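Local coordinates for protein HIAXHD3 (PDB 3ZXK) that removes arabinofuranosyl side chains, probably from xylan-type polysaccharides, as a family GH43 arabinofuranosidase, and served as the scaffold for engineering in endo-xylanase activity, at residues Leu459-Asp464 with Tyr508-Phe513; Thr362-Ala367 with Ala437-Val442; Arg96-Gly101 with Asp152-Ala157. All coordinates share one frame; numbering follows the deposited sequence.

Interaction 1 of 3, residues Leu459-Asp464 with Tyr508-Phe513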
ATOM      1  N   LEU A 459     -11.467  21.634  -1.294  1.00  6.82           N
ATOM      2  CA  LEU A 459     -10.039  21.727  -1.083  1.00  6.31           C
ATOM      3  C   LEU A 459      -9.322  20.813  -2.068  1.00  6.75           C
ATOM      4  O   LEU A 459      -9.576  19.594  -2.095  1.00  7.41           O
ATOM      5  CB  LEU A 459      -9.687  21.351   0.362  1.00  5.53           C
ATOM      6  CG  LEU A 459     -10.273  22.278   1.435  1.00  5.48           C
ATOM      7  CD1 LEU A 459      -9.945  21.741   2.831  1.00  6.02           C
ATOM      8  CD2 LEU A 459      -9.792  23.735   1.248  1.00  6.38           C
ATOM      9  N   ARG A 460      -8.384  21.386  -2.803  1.00  6.30           N
ATOM     10  CA  ARG A 460      -7.739  20.708  -3.912  1.00  6.13           C
ATOM     11  C   ARG A 460      -6.229  20.648  -3.801  1.00  5.73           C
ATOM     12  O   ARG A 460      -5.583  21.658  -3.545  1.00  6.88           O
ATOM     13  CB  ARG A 460      -8.148  21.416  -5.218  1.00  6.85           C
ATOM     14  CG  ARG A 460      -7.454  20.950  -6.504  1.00  7.03           C
ATOM     15  CD  ARG A 460      -8.087  21.562  -7.748  1.00  9.29           C
ATOM     16  NE  ARG A 460      -7.039  21.817  -8.731  1.00 10.95           N
ATOM     17  CZ  ARG A 460      -7.128  22.714  -9.709  1.00 15.15           C
ATOM     18  NH1 ARG A 460      -8.250  23.395  -9.886  1.00 19.21           N
ATOM     19  NH2 ARG A 460      -6.103  22.892 -10.533  1.00 20.05           N
ATOM     20  N   ILE A 461      -5.681  19.459  -4.029  1.00  5.37           N
ATOM     21  CA  ILE A 461      -4.230  19.227  -3.982  1.00  5.26           C
ATOM     22  C   ILE A 461      -3.791  18.733  -5.363  1.00  5.51           C
ATOM     23  O   ILE A 461      -4.225  17.658  -5.812  1.00  6.28           O
ATOM     24  CB  ILE A 461      -3.847  18.162  -2.925  1.00  5.37           C
ATOM     25  CG1 ILE A 461      -4.273  18.551  -1.496  1.00  5.98           C
ATOM     26  CG2 ILE A 461      -2.345  17.886  -2.936  1.00  6.14           C
ATOM     27  CD1 ILE A 461      -4.072  17.444  -0.479  1.00  6.33           C
ATOM     28  N   ASP A 462      -2.923  19.477  -6.036  1.00  6.29           N
ATOM     29  CA  ASP A 462      -2.418  19.023  -7.363  1.00  7.03           C
ATOM     30  C   ASP A 462      -1.001  18.513  -7.128  1.00  6.89           C
ATOM     31  O   ASP A 462      -0.074  19.306  -6.938  1.00  7.39           O
ATOM     32  CB  ASP A 462      -2.381  20.167  -8.403  1.00  8.01           C
ATOM     33  CG  ASP A 462      -3.751  20.546  -8.943  1.00  9.72           C
ATOM     34  OD1 ASP A 462      -4.767  20.107  -8.360  1.00 10.38           O
ATOM     35  OD2 ASP A 462      -3.801  21.320  -9.946  1.00 13.83           O
ATOM     36  N   ALA A 463      -0.839  17.192  -7.148  1.00  7.17           N
ATOM     37  CA  ALA A 463       0.437  16.563  -6.841  1.00  6.89           C
ATOM     38  C   ALA A 463       1.165  16.030  -8.055  1.00  7.41           C
ATOM     39  O   ALA A 463       0.603  15.358  -8.894  1.00  8.57           O
ATOM     40  CB  ALA A 463       0.223  15.411  -5.878  1.00  7.73           C
ATOM     41  N   ASP A 464       2.453  16.288  -8.115  1.00  7.11           N
ATOM     42  CA  ASP A 464       3.277  15.701  -9.159  1.00  6.90           C
ATOM     43  C   ASP A 464       4.147  14.635  -8.513  1.00  6.76           C
ATOM     44  O   ASP A 464       4.993  14.955  -7.646  1.00  7.19           O
ATOM     45  CB  ASP A 464       4.150  16.794  -9.802  1.00  7.37           C
ATOM     46  CG  ASP A 464       5.018  16.263 -10.949  1.00  8.45           C
ATOM     47  OD1 ASP A 464       4.862  15.086 -11.298  1.00 10.22           O
ATOM     48  OD2 ASP A 464       5.853  17.010 -11.495  1.00 11.41           O
ATOM     49  N   TYR A 508       3.928   9.428  -1.012  1.00  5.32           N
ATOM     50  CA  TYR A 508       3.035  10.510  -0.663  1.00  4.86           C
ATOM     51  C   TYR A 508       1.590  10.107  -0.835  1.00  5.13           C
ATOM     52  O   TYR A 508       1.233   9.441  -1.841  1.00  6.43           O
ATOM     53  CB  TYR A 508       3.301  11.728  -1.538  1.00  5.04           C
ATOM     54  CG  TYR A 508       4.340  12.645  -0.937  1.00  4.97           C
ATOM     55  CD1 TYR A 508       3.989  13.595   0.026  1.00  5.33           C
ATOM     56  CD2 TYR A 508       5.682  12.544  -1.295  1.00  5.16           C
ATOM     57  CE1 TYR A 508       4.935  14.453   0.569  1.00  4.80           C
ATOM     58  CE2 TYR A 508       6.660  13.394  -0.734  1.00  5.42           C
ATOM     59  CZ  TYR A 508       6.273  14.344   0.220  1.00  5.32           C
ATOM     60  OH  TYR A 508       7.180  15.204   0.779  1.00  6.84           O
ATOM     61  N   ARG A 509       0.751  10.555   0.095  1.00  4.60           N
ATOM     62  CA  ARG A 509      -0.701  10.279   0.005  1.00  4.87           C
ATOM     63  C   ARG A 509      -1.533  11.556   0.044  1.00  4.36           C
ATOM     64  O   ARG A 509      -1.052  12.613   0.477  1.00  5.13           O
ATOM     65  CB  ARG A 509      -1.149   9.344   1.152  1.00  4.82           C
ATOM     66  CG  ARG A 509      -0.567   7.962   0.993  1.00  5.76           C
ATOM     67  CD  ARG A 509      -1.147   7.045   2.025  1.00  6.03           C
ATOM     68  NE  ARG A 509      -0.761   5.671   1.717  1.00  6.34           N
ATOM     69  CZ  ARG A 509      -1.418   4.597   2.151  1.00  6.37           C
ATOM     70  NH1 ARG A 509      -2.502   4.747   2.915  1.00  8.09           N
ATOM     71  NH2 ARG A 509      -1.004   3.395   1.824  1.00  5.74           N
ATOM     72  N   PHE A 510      -2.782  11.432  -0.413  1.00  4.21           N
ATOM     73  CA  PHE A 510      -3.820  12.440  -0.181  1.00  3.99           C
ATOM     74  C   PHE A 510      -4.530  12.082   1.131  1.00  4.22           C
ATOM     75  O   PHE A 510      -4.799  10.902   1.400  1.00  5.15           O
ATOM     76  CB  PHE A 510      -4.911  12.428  -1.271  1.00  4.56           C
ATOM     77  CG  PHE A 510      -4.460  12.879  -2.638  1.00  5.68           C
ATOM     78  CD1 PHE A 510      -3.731  14.058  -2.831  1.00  6.36           C
ATOM     79  CD2 PHE A 510      -4.868  12.161  -3.744  1.00  6.39           C
ATOM     80  CE1 PHE A 510      -3.379  14.467  -4.117  1.00  7.03           C
ATOM     81  CE2 PHE A 510      -4.523  12.561  -5.036  1.00  6.57           C
ATOM     82  CZ  PHE A 510      -3.774  13.713  -5.213  1.00  6.83           C
ATOM     83  N   GLY A 511      -4.823  13.072   1.957  1.00  3.94           N
ATOM     84  CA  GLY A 511      -5.553  12.798   3.174  1.00  3.86           C
ATOM     85  C   GLY A 511      -6.438  13.915   3.642  1.00  3.54           C
ATOM     86  O   GLY A 511      -6.314  15.055   3.202  1.00  3.46           O
ATOM     87  N   VAL A 512      -7.353  13.564   4.544  1.00  4.08           N
ATOM     88  CA  VAL A 512      -8.209  14.543   5.206  1.00  3.95           C
ATOM     89  C   VAL A 512      -8.047  14.347   6.715  1.00  3.84           C
ATOM     90  O   VAL A 512      -7.977  13.206   7.196  1.00  3.59           O
ATOM     91  CB  VAL A 512      -9.684  14.450   4.743  1.00  4.38           C
ATOM     92  CG1 VAL A 512     -10.265  13.045   4.864  1.00  4.67           C
ATOM     93  CG2 VAL A 512     -10.528  15.511   5.450  1.00  4.44           C
ATOM     94  N   PHE A 513      -7.922  15.452   7.439  1.00  3.83           N
ATOM     95  CA  PHE A 513      -7.675  15.421   8.889  1.00  3.68           C
ATOM     96  C   PHE A 513      -8.598  16.383   9.613  1.00  3.86           C
ATOM     97  O   PHE A 513      -9.153  17.313   9.017  1.00  3.54           O
ATOM     98  CB  PHE A 513      -6.218  15.779   9.189  1.00  4.31           C
ATOM     99  CG  PHE A 513      -5.846  17.219   8.850  1.00  3.80           C
ATOM    100  CD1 PHE A 513      -5.425  17.554   7.558  1.00  4.06           C
ATOM    101  CD2 PHE A 513      -5.953  18.236   9.804  1.00  4.10           C
ATOM    102  CE1 PHE A 513      -5.089  18.864   7.243  1.00  4.77           C
ATOM    103  CE2 PHE A 513      -5.594  19.535   9.497  1.00  4.26           C
ATOM    104  CZ  PHE A 513      -5.195  19.853   8.208  1.00  4.52           C
TER
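F510 and I461 meet because each side chain is set by its first torsion to lean into the gap between two strands: the ring carbon CG of F510 is anti to the carbonyl carbon (chi1 -68°), and I461 has CG2 anti to the backbone N with CG1 beside it (chi1 -60°). The two side chains then run antiparallel. I461 CA and F510 CA are 7.8 Å apart, too far for strand pairing, so the union is made by side chains. The working corner of the ring is CE1, which lies 3.8 Å from I461 CG2 and 4.1 Å from A463 CB. The same F510 CE1 comes to 3.7 Å from I461 O, an oblique approach to a carbonyl oxygen, while I461 CD1 sits 4.1 Å from F510 CD1. This is the interior of the concanavalin-like beta sandwich: strand 457-464 belongs to one sheet, strand 509-516 to the other, and A400 of strand 396-403 also touches I461. Cutting F510 back to an alanine would probably open a gap between the sheets and leave I461 CG2 and A463 CB without their mate. On the other, polar side of strand 457-464, R460 forms a bidentate salt bridge, NE to D462 OD1 at 2.9 Å and NH2 to D462 OD2 at 2.8 Å; the oxygens lie in the guanidinium plane and are met on their syn sides, somewhat out of the carboxylate plane. S382 OG also bonds D462 OD1, and Y480 and Y489 make cation-pi contacts with R460. Residues thus alternate along this strand between an apolar inward row and a charged outward pair, which implies that dispersion and exclusion of water, not directional bonds, hold F510 against I461 and A463.

Interaction 2 of 3, residues Thr362-Ala367 with Ala437-Val442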
ATOM      1  N   THR A 362      -3.884  18.347  20.141  1.00  7.31           N
ATOM      2  CA  THR A 362      -2.467  18.430  19.784  1.00  7.13           C
ATOM      3  C   THR A 362      -2.219  19.671  18.909  1.00  7.12           C
ATOM      4  O   THR A 362      -3.157  20.173  18.259  1.00  7.05           O
ATOM      5  CB  THR A 362      -1.993  17.133  19.054  1.00  6.83           C
ATOM      6  OG1 THR A 362      -0.579  17.178  18.836  1.00  7.74           O
ATOM      7  CG2 THR A 362      -2.718  16.925  17.717  1.00  6.27           C
ATOM      8  N   GLY A 363      -0.973  20.160  18.906  1.00  7.49           N
ATOM      9  CA  GLY A 363      -0.511  21.143  17.904  1.00  7.67           C
ATOM     10  C   GLY A 363       0.141  20.470  16.706  1.00  7.64           C
ATOM     11  O   GLY A 363       0.539  21.133  15.742  1.00  8.35           O
ATOM     12  N   ASP A 364       0.203  19.143  16.752  1.00  6.76           N
ATOM     13  CA  ASP A 364       1.059  18.364  15.838  1.00  6.82           C
ATOM     14  C   ASP A 364       0.177  17.463  14.972  1.00  5.84           C
ATOM     15  O   ASP A 364      -0.336  16.467  15.467  1.00  5.57           O
ATOM     16  CB  ASP A 364       2.022  17.541  16.709  1.00  7.78           C
ATOM     17  CG  ASP A 364       3.057  16.763  15.915  1.00  8.73           C
ATOM     18  OD1 ASP A 364       2.977  16.709  14.671  1.00  9.72           O
ATOM     19  OD2 ASP A 364       3.979  16.192  16.568  1.00  9.89           O
ATOM     20  N   LEU A 365       0.048  17.769  13.672  1.00  5.28           N
ATOM     21  CA  LEU A 365      -0.716  16.882  12.762  1.00  4.77           C
ATOM     22  C   LEU A 365      -0.282  15.409  12.851  1.00  4.33           C
ATOM     23  O   LEU A 365      -1.096  14.511  12.762  1.00  4.22           O
ATOM     24  CB  LEU A 365      -0.610  17.358  11.303  1.00  5.80           C
ATOM     25  CG  LEU A 365      -1.417  16.548  10.272  1.00  8.30           C
ATOM     26  CD1 LEU A 365      -2.920  16.433  10.528  1.00  8.88           C
ATOM     27  CD2 LEU A 365      -1.186  17.139   8.887  1.00 12.54           C
ATOM     28  N   PHE A 366       1.010  15.156  13.065  1.00  3.95           N
ATOM     29  CA  PHE A 366       1.459  13.746  13.105  1.00  4.35           C
ATOM     30  C   PHE A 366       0.994  12.999  14.355  1.00  4.70           C
ATOM     31  O   PHE A 366       1.059  11.758  14.398  1.00  5.30           O
ATOM     32  CB  PHE A 366       2.986  13.641  12.986  1.00  4.94           C
ATOM     33  CG  PHE A 366       3.531  14.184  11.710  1.00  5.49           C
ATOM     34  CD1 PHE A 366       3.281  13.537  10.498  1.00  5.92           C
ATOM     35  CD2 PHE A 366       4.280  15.362  11.713  1.00  6.62           C
ATOM     36  CE1 PHE A 366       3.794  14.042   9.308  1.00  7.71           C
ATOM     37  CE2 PHE A 366       4.801  15.874  10.526  1.00  7.78           C
ATOM     38  CZ  PHE A 366       4.547  15.217   9.330  1.00  7.67           C
ATOM     39  N   ALA A 367       0.538  13.729  15.373  1.00  4.77           N
ATOM     40  CA  ALA A 367       0.005  13.089  16.560  1.00  4.91           C
ATOM     41  C   ALA A 367      -1.500  12.899  16.475  1.00  5.20           C
ATOM     42  O   ALA A 367      -2.084  12.270  17.347  1.00  5.93           O
ATOM     43  CB  ALA A 367       0.362  13.893  17.801  1.00  5.87           C
ATOM     44  N   ALA A 437       9.888  16.844  13.962  1.00  7.87           N
ATOM     45  CA  ALA A 437      10.955  17.838  13.855  1.00  8.45           C
ATOM     46  C   ALA A 437      10.375  19.238  13.723  1.00  8.93           C
ATOM     47  O   ALA A 437      10.973  20.194  14.202  1.00 10.27           O
ATOM     48  CB  ALA A 437      11.875  17.517  12.685  1.00  9.40           C
ATOM     49  N   SER A 438       9.221  19.355  13.073  1.00  8.13           N
ATOM     50  CA  SER A 438       8.501  20.631  12.936  1.00  9.10           C
ATOM     51  C   SER A 438       6.990  20.427  12.818  1.00  8.57           C
ATOM     52  O   SER A 438       6.526  19.576  12.059  1.00  7.80           O
ATOM     53  CB  SER A 438       8.981  21.391  11.699  1.00 10.04           C
ATOM     54  OG  SER A 438       8.304  22.645  11.608  1.00 13.37           O
ATOM     55  N   THR A 439       6.237  21.227  13.565  1.00  9.18           N
ATOM     56  CA  THR A 439       4.776  21.174  13.559  1.00  8.83           C
ATOM     57  C   THR A 439       4.140  22.125  12.549  1.00  9.18           C
ATOM     58  O   THR A 439       2.914  22.262  12.489  1.00  9.41           O
ATOM     59  CB  THR A 439       4.199  21.423  14.968  1.00  9.39           C
ATOM     60  OG1 THR A 439       4.698  22.667  15.457  1.00 11.16           O
ATOM     61  CG2 THR A 439       4.634  20.326  15.927  1.00  9.55           C
ATOM     62  N   GLY A 440       4.973  22.767  11.738  1.00  9.46           N
ATOM     63  CA  GLY A 440       4.498  23.521  10.587  1.00  9.22           C
ATOM     64  C   GLY A 440       4.338  25.008  10.836  1.00 10.55           C
ATOM     65  O   GLY A 440       4.385  25.468  11.960  1.00 10.89           O
ATOM     66  N   ARG A 441       4.152  25.755   9.764  1.00 10.75           N
ATOM     67  CA  ARG A 441       3.886  27.186   9.875  1.00 11.54           C
ATOM     68  C   ARG A 441       2.867  27.536   8.800  1.00 10.83           C
ATOM     69  O   ARG A 441       2.837  26.873   7.759  1.00  9.34           O
ATOM     70  CB  ARG A 441       5.174  27.995   9.652  1.00 16.04           C
ATOM     71  CG  ARG A 441       5.912  27.617   8.365  1.00 18.40           C
ATOM     72  CD  ARG A 441       6.859  28.703   7.886  1.00 23.61           C
ATOM     73  NE  ARG A 441       7.213  28.500   6.481  1.00 30.50           N
ATOM     74  CZ  ARG A 441       8.315  27.883   6.047  1.00 34.89           C
ATOM     75  NH1 ARG A 441       9.206  27.387   6.902  1.00 39.58           N
ATOM     76  NH2 ARG A 441       8.536  27.762   4.743  1.00 40.06           N
ATOM     77  N   VAL A 442       2.049  28.556   9.064  1.00  9.84           N
ATOM     78  CA  VAL A 442       1.167  29.115   8.050  1.00  8.91           C
ATOM     79  C   VAL A 442       1.995  29.852   7.010  1.00  8.71           C
ATOM     80  O   VAL A 442       2.642  30.859   7.300  1.00  9.74           O
ATOM     81  CB  VAL A 442       0.045  29.993   8.631  1.00  8.62           C
ATOM     82  CG1 VAL A 442      -0.765  30.647   7.517  1.00  9.19           C
ATOM     83  CG2 VAL A 442      -0.864  29.156   9.532  1.00  9.45           C
TER
HETATM   84  O   HOH W   1       0.649  20.627  13.068  1.00  7.45           O
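D364 CA and T439 CA, the nearest CA pair between the loop segment 362-367 and segment 437-442 of the outermost strand 436-448, are 5.2 Å apart. The methyl of T439 makes the main touch: with CG2 anti to the carbonyl carbon (chi1 55°), it reaches across the D364 side chain, T439 CG2 lying 3.9 Å from D364 CG. These two side chains cross at about a right angle, so a methyl rests against the root of the carboxylate and leaves its oxygens to other partners. D364 OD2 bonds to T436 OG1, which ties the same carboxylate to the residue just before segment 437-442, whereas D364 OD1 accepts from F366 N at 3.0 Å, the donor lying about 50° out of the carboxylate plane. That second bond is an Asx turn, and it follows an ST turn in which T362 OG1 accepts from D364 N. On the opposing side A437 and S438 both face R428, a classic beta bulge, where the chain turns a corner at the edge of the concanavalin-like sandwich. G363 O stands 3.8 Å from T439 CB, and one water joins the backbones: it donates to G363 O at 2.7 Å and to T439 O at 2.9 Å, and accepts from L365 N at 3.0 Å. F366 presents the edge of its ring to the strand, with CE2 4.4 Å from S438 O near the ring plane. F366 O bonds to Y79 OH, in the family 43 part of the chain.

Interaction 3 of 3, residues Arg96-Gly101 with Asp152-Ala157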
ATOM      1  N   ARG A  96      -9.711 -21.205   2.163  1.00  5.77           N
ATOM      2  CA  ARG A  96      -9.306 -20.182   3.110  0.51  5.37           C
ATOM      3  C   ARG A  96      -8.053 -19.456   2.636  1.00  4.86           C
ATOM      4  O   ARG A  96      -7.067 -20.093   2.205  1.00  5.01           O
ATOM      5  CB  ARG A  96      -9.075 -20.827   4.486  0.51  5.97           C
ATOM      6  CG  ARG A  96      -8.652 -19.867   5.588  0.51  6.03           C
ATOM      7  CD  ARG A  96      -8.816 -20.506   6.963  0.51  6.99           C
ATOM      8  NE  ARG A  96     -10.204 -20.899   7.198  0.51  9.14           N
ATOM      9  CZ  ARG A  96     -11.153 -20.121   7.713  0.51 10.81           C
ATOM     10  NH1 ARG A  96     -10.884 -18.872   8.106  0.51 10.71           N
ATOM     11  NH2 ARG A  96     -12.377 -20.608   7.861  0.51 12.40           N
ATOM     12  N   PHE A  97      -8.078 -18.132   2.725  1.00  4.12           N
ATOM     13  CA  PHE A  97      -6.864 -17.325   2.496  1.00  3.73           C
ATOM     14  C   PHE A  97      -6.060 -17.160   3.788  1.00  3.62           C
ATOM     15  O   PHE A  97      -6.642 -16.913   4.857  1.00  3.79           O
ATOM     16  CB  PHE A  97      -7.241 -15.935   1.987  1.00  3.63           C
ATOM     17  CG  PHE A  97      -7.765 -15.902   0.566  1.00  3.84           C
ATOM     18  CD1 PHE A  97      -9.129 -16.099   0.313  1.00  4.31           C
ATOM     19  CD2 PHE A  97      -6.923 -15.599  -0.511  1.00  4.01           C
ATOM     20  CE1 PHE A  97      -9.623 -16.042  -0.993  1.00  5.60           C
ATOM     21  CE2 PHE A  97      -7.421 -15.551  -1.824  1.00  5.25           C
ATOM     22  CZ  PHE A  97      -8.767 -15.765  -2.058  1.00  6.01           C
ATOM     23  N   TYR A  98      -4.743 -17.326   3.683  1.00  3.31           N
ATOM     24  CA  TYR A  98      -3.839 -17.172   4.817  1.00  3.26           C
ATOM     25  C   TYR A  98      -2.860 -16.019   4.573  1.00  3.10           C
ATOM     26  O   TYR A  98      -2.033 -16.074   3.642  1.00  3.35           O
ATOM     27  CB  TYR A  98      -3.001 -18.424   5.067  1.00  3.42           C
ATOM     28  CG  TYR A  98      -3.747 -19.649   5.555  1.00  3.88           C
ATOM     29  CD1 TYR A  98      -4.689 -20.301   4.742  1.00  4.26           C
ATOM     30  CD2 TYR A  98      -3.497 -20.181   6.818  1.00  3.85           C
ATOM     31  CE1 TYR A  98      -5.376 -21.429   5.183  1.00  4.76           C
ATOM     32  CE2 TYR A  98      -4.170 -21.327   7.255  1.00  4.53           C
ATOM     33  CZ  TYR A  98      -5.128 -21.938   6.444  1.00  4.63           C
ATOM     34  OH  TYR A  98      -5.762 -23.079   6.875  1.00  5.12           O
ATOM     35  N   TRP A  99      -2.861 -15.055   5.479  1.00  3.29           N
ATOM     36  CA  TRP A  99      -1.928 -13.926   5.448  1.00  2.91           C
ATOM     37  C   TRP A  99      -1.012 -14.044   6.648  1.00  2.87           C
ATOM     38  O   TRP A  99      -1.491 -14.119   7.778  1.00  3.23           O
ATOM     39  CB  TRP A  99      -2.704 -12.582   5.501  1.00  3.31           C
ATOM     40  CG  TRP A  99      -1.762 -11.392   5.529  1.00  3.66           C
ATOM     41  CD1 TRP A  99      -1.211 -10.755   4.435  1.00  4.21           C
ATOM     42  CD2 TRP A  99      -1.169 -10.752   6.694  1.00  3.85           C
ATOM     43  NE1 TRP A  99      -0.341  -9.764   4.828  1.00  4.29           N
ATOM     44  CE2 TRP A  99      -0.277  -9.710   6.185  1.00  3.65           C
ATOM     45  CE3 TRP A  99      -1.295 -10.915   8.066  1.00  4.13           C
ATOM     46  CZ2 TRP A  99       0.436  -8.870   7.031  1.00  4.32           C
ATOM     47  CZ3 TRP A  99      -0.552 -10.074   8.908  1.00  4.67           C
ATOM     48  CH2 TRP A  99       0.289  -9.071   8.401  1.00  4.81           C
ATOM     49  N   TYR A 100       0.297 -14.063   6.420  1.00  2.99           N
ATOM     50  CA  TYR A 100       1.215 -14.030   7.562  1.00  3.24           C
ATOM     51  C   TYR A 100       2.076 -12.782   7.418  1.00  3.44           C
ATOM     52  O   TYR A 100       2.549 -12.484   6.305  1.00  3.61           O
ATOM     53  CB  TYR A 100       2.166 -15.226   7.567  1.00  3.41           C
ATOM     54  CG  TYR A 100       1.552 -16.588   7.773  1.00  3.55           C
ATOM     55  CD1 TYR A 100       0.973 -17.293   6.708  1.00  3.67           C
ATOM     56  CD2 TYR A 100       1.574 -17.194   9.048  1.00  3.81           C
ATOM     57  CE1 TYR A 100       0.419 -18.563   6.911  1.00  4.33           C
ATOM     58  CE2 TYR A 100       1.022 -18.460   9.253  1.00  4.05           C
ATOM     59  CZ  TYR A 100       0.454 -19.132   8.179  1.00  3.86           C
ATOM     60  OH  TYR A 100      -0.102 -20.383   8.357  1.00  5.05           O
ATOM     61  N   GLY A 101       2.365 -12.149   8.548  1.00  3.47           N
ATOM     62  CA  GLY A 101       3.326 -11.035   8.541  1.00  3.99           C
ATOM     63  C   GLY A 101       3.995 -10.900   9.895  1.00  4.43           C
ATOM     64  O   GLY A 101       3.308 -10.951  10.922  1.00  4.48           O
ATOM     65  N   ASP A 152      -0.335 -30.346   0.743  1.00  7.32           N
ATOM     66  CA  ASP A 152      -1.013 -29.490   1.726  1.00  7.27           C
ATOM     67  C   ASP A 152      -0.176 -29.177   2.974  1.00  6.56           C
ATOM     68  O   ASP A 152      -0.713 -28.692   3.970  1.00  7.50           O
ATOM     69  CB  ASP A 152      -2.416 -30.029   2.082  1.00  8.49           C
ATOM     70  CG  ASP A 152      -3.458 -28.908   2.313  1.00 10.08           C
ATOM     71  OD1 ASP A 152      -3.195 -27.707   2.014  1.00 10.43           O
ATOM     72  OD2 ASP A 152      -4.549 -29.227   2.835  1.00 11.46           O
ATOM     73  N   THR A 153       1.139 -29.424   2.934  1.00  6.36           N
ATOM     74  CA  THR A 153       1.994 -28.951   4.017  1.00  6.27           C
ATOM     75  C   THR A 153       2.391 -27.507   3.704  1.00  5.59           C
ATOM     76  O   THR A 153       2.688 -27.182   2.575  1.00  5.75           O
ATOM     77  CB  THR A 153       3.227 -29.831   4.195  1.00  6.99           C
ATOM     78  OG1 THR A 153       2.792 -31.165   4.514  1.00  9.75           O
ATOM     79  CG2 THR A 153       4.138 -29.296   5.322  1.00  7.71           C
ATOM     80  N   MET A 154       2.390 -26.664   4.725  1.00  5.24           N
ATOM     81  CA  MET A 154       2.691 -25.256   4.605  1.00  5.13           C
ATOM     82  C   MET A 154       4.121 -24.952   5.105  1.00  4.93           C
ATOM     83  O   MET A 154       4.563 -25.454   6.175  1.00  5.63           O
ATOM     84  CB  MET A 154       1.636 -24.452   5.363  1.00  5.62           C
ATOM     85  CG  MET A 154       0.226 -24.649   4.802  1.00  7.41           C
ATOM     86  SD  MET A 154      -0.987 -23.884   5.881  1.00 11.63           S
ATOM     87  CE  MET A 154      -0.671 -22.161   5.562  1.00  8.24           C
ATOM     88  N   TYR A 155       4.849 -24.144   4.323  1.00  4.48           N
ATOM     89  CA  TYR A 155       6.219 -23.723   4.615  1.00  4.11           C
ATOM     90  C   TYR A 155       6.309 -22.221   4.496  1.00  4.26           C
ATOM     91  O   TYR A 155       5.602 -21.631   3.690  1.00  4.83           O
ATOM     92  CB  TYR A 155       7.215 -24.342   3.590  1.00  4.19           C
ATOM     93  CG  TYR A 155       7.226 -25.846   3.600  1.00  5.13           C
ATOM     94  CD1 TYR A 155       8.006 -26.567   4.503  1.00  5.17           C
ATOM     95  CD2 TYR A 155       6.414 -26.557   2.716  1.00  5.02           C
ATOM     96  CE1 TYR A 155       7.967 -27.949   4.514  1.00  6.21           C
ATOM     97  CE2 TYR A 155       6.385 -27.948   2.722  1.00  5.72           C
ATOM     98  CZ  TYR A 155       7.177 -28.622   3.630  1.00  6.20           C
ATOM     99  OH  TYR A 155       7.174 -29.997   3.682  1.00  6.81           O
ATOM    100  N   ILE A 156       7.205 -21.622   5.281  1.00  4.36           N
ATOM    101  CA  ILE A 156       7.524 -20.201   5.125  1.00  4.17           C
ATOM    102  C   ILE A 156       9.043 -20.015   5.015  1.00  4.58           C
ATOM    103  O   ILE A 156       9.793 -20.418   5.907  1.00  5.43           O
ATOM    104  CB  ILE A 156       6.954 -19.322   6.264  1.00  4.95           C
ATOM    105  CG1 ILE A 156       5.411 -19.388   6.250  1.00  5.54           C
ATOM    106  CG2 ILE A 156       7.443 -17.873   6.148  1.00  5.45           C
ATOM    107  CD1 ILE A 156       4.728 -18.659   7.390  1.00  7.37           C
ATOM    108  N   ALA A 157       9.465 -19.445   3.891  1.00  4.57           N
ATOM    109  CA  ALA A 157      10.825 -18.989   3.705  1.00  4.93           C
ATOM    110  C   ALA A 157      10.919 -17.556   4.266  1.00  5.09           C
ATOM    111  O   ALA A 157       9.991 -16.744   4.109  1.00  5.28           O
ATOM    112  CB  ALA A 157      11.219 -19.047   2.219  1.00  4.90           C
TER
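M154 reaches across to two tyrosines of strand 96-103 at once. Its chain is bent at the last torsion (chi3 72°), which swings CE over one face of Y98, offset toward the rim and 3.7 Å from Y98 CD2. M154 SD lies above the same face at a longer 4.6 Å from the Y98 ring centroid, a Met-aromatic contact. The same methyl meets Y100 at the ring edge, with CE 3.4 Å from Y100 OH. Two residues on, I156 puts CD1 over the centre of the Y100 ring, 3.9 Å from the centroid and 13° off the normal, a clear CH-pi contact. The axes of segments 96-101 and 154-157 approach to 10.5 Å, their N-to-C directions 32° apart, so the strands face across a layer of side chains: these are the second strands of adjacent four-stranded blades in the five-bladed GH43 beta-propeller. L146 of the neighbouring strand 145-148 touches M154, I156 and Y100. The tyrosine hydroxyls are bonded outside the contact, Y98 OH to N94 and R91 and Y100 OH to G172 O, which implies that the blades are joined here by methyl-to-ring packing while the buried hydroxyls remain satisfied.

In the fold
Interactions 1 and 3 are core contacts between stacked sheets, one inside the C-terminal sandwich and the other between two propeller blades; they lie on opposite sides of the chain's centre, their centres about 37 Å apart. Both are apolar, but interaction 1 sets aliphatic groups obliquely against one ring, whereas interaction 3 lays methyls over ring faces. Interaction 2 is a surface contact, and its chemistry changes accordingly to loop turns and a bridging water. It shares the eight-stranded sheet with interaction 1 and touches it directly, F513 CG packing 3.5 Å from L365 CD1, so the loop 362-367 borders the sandwich core. Interaction 3 touches neither.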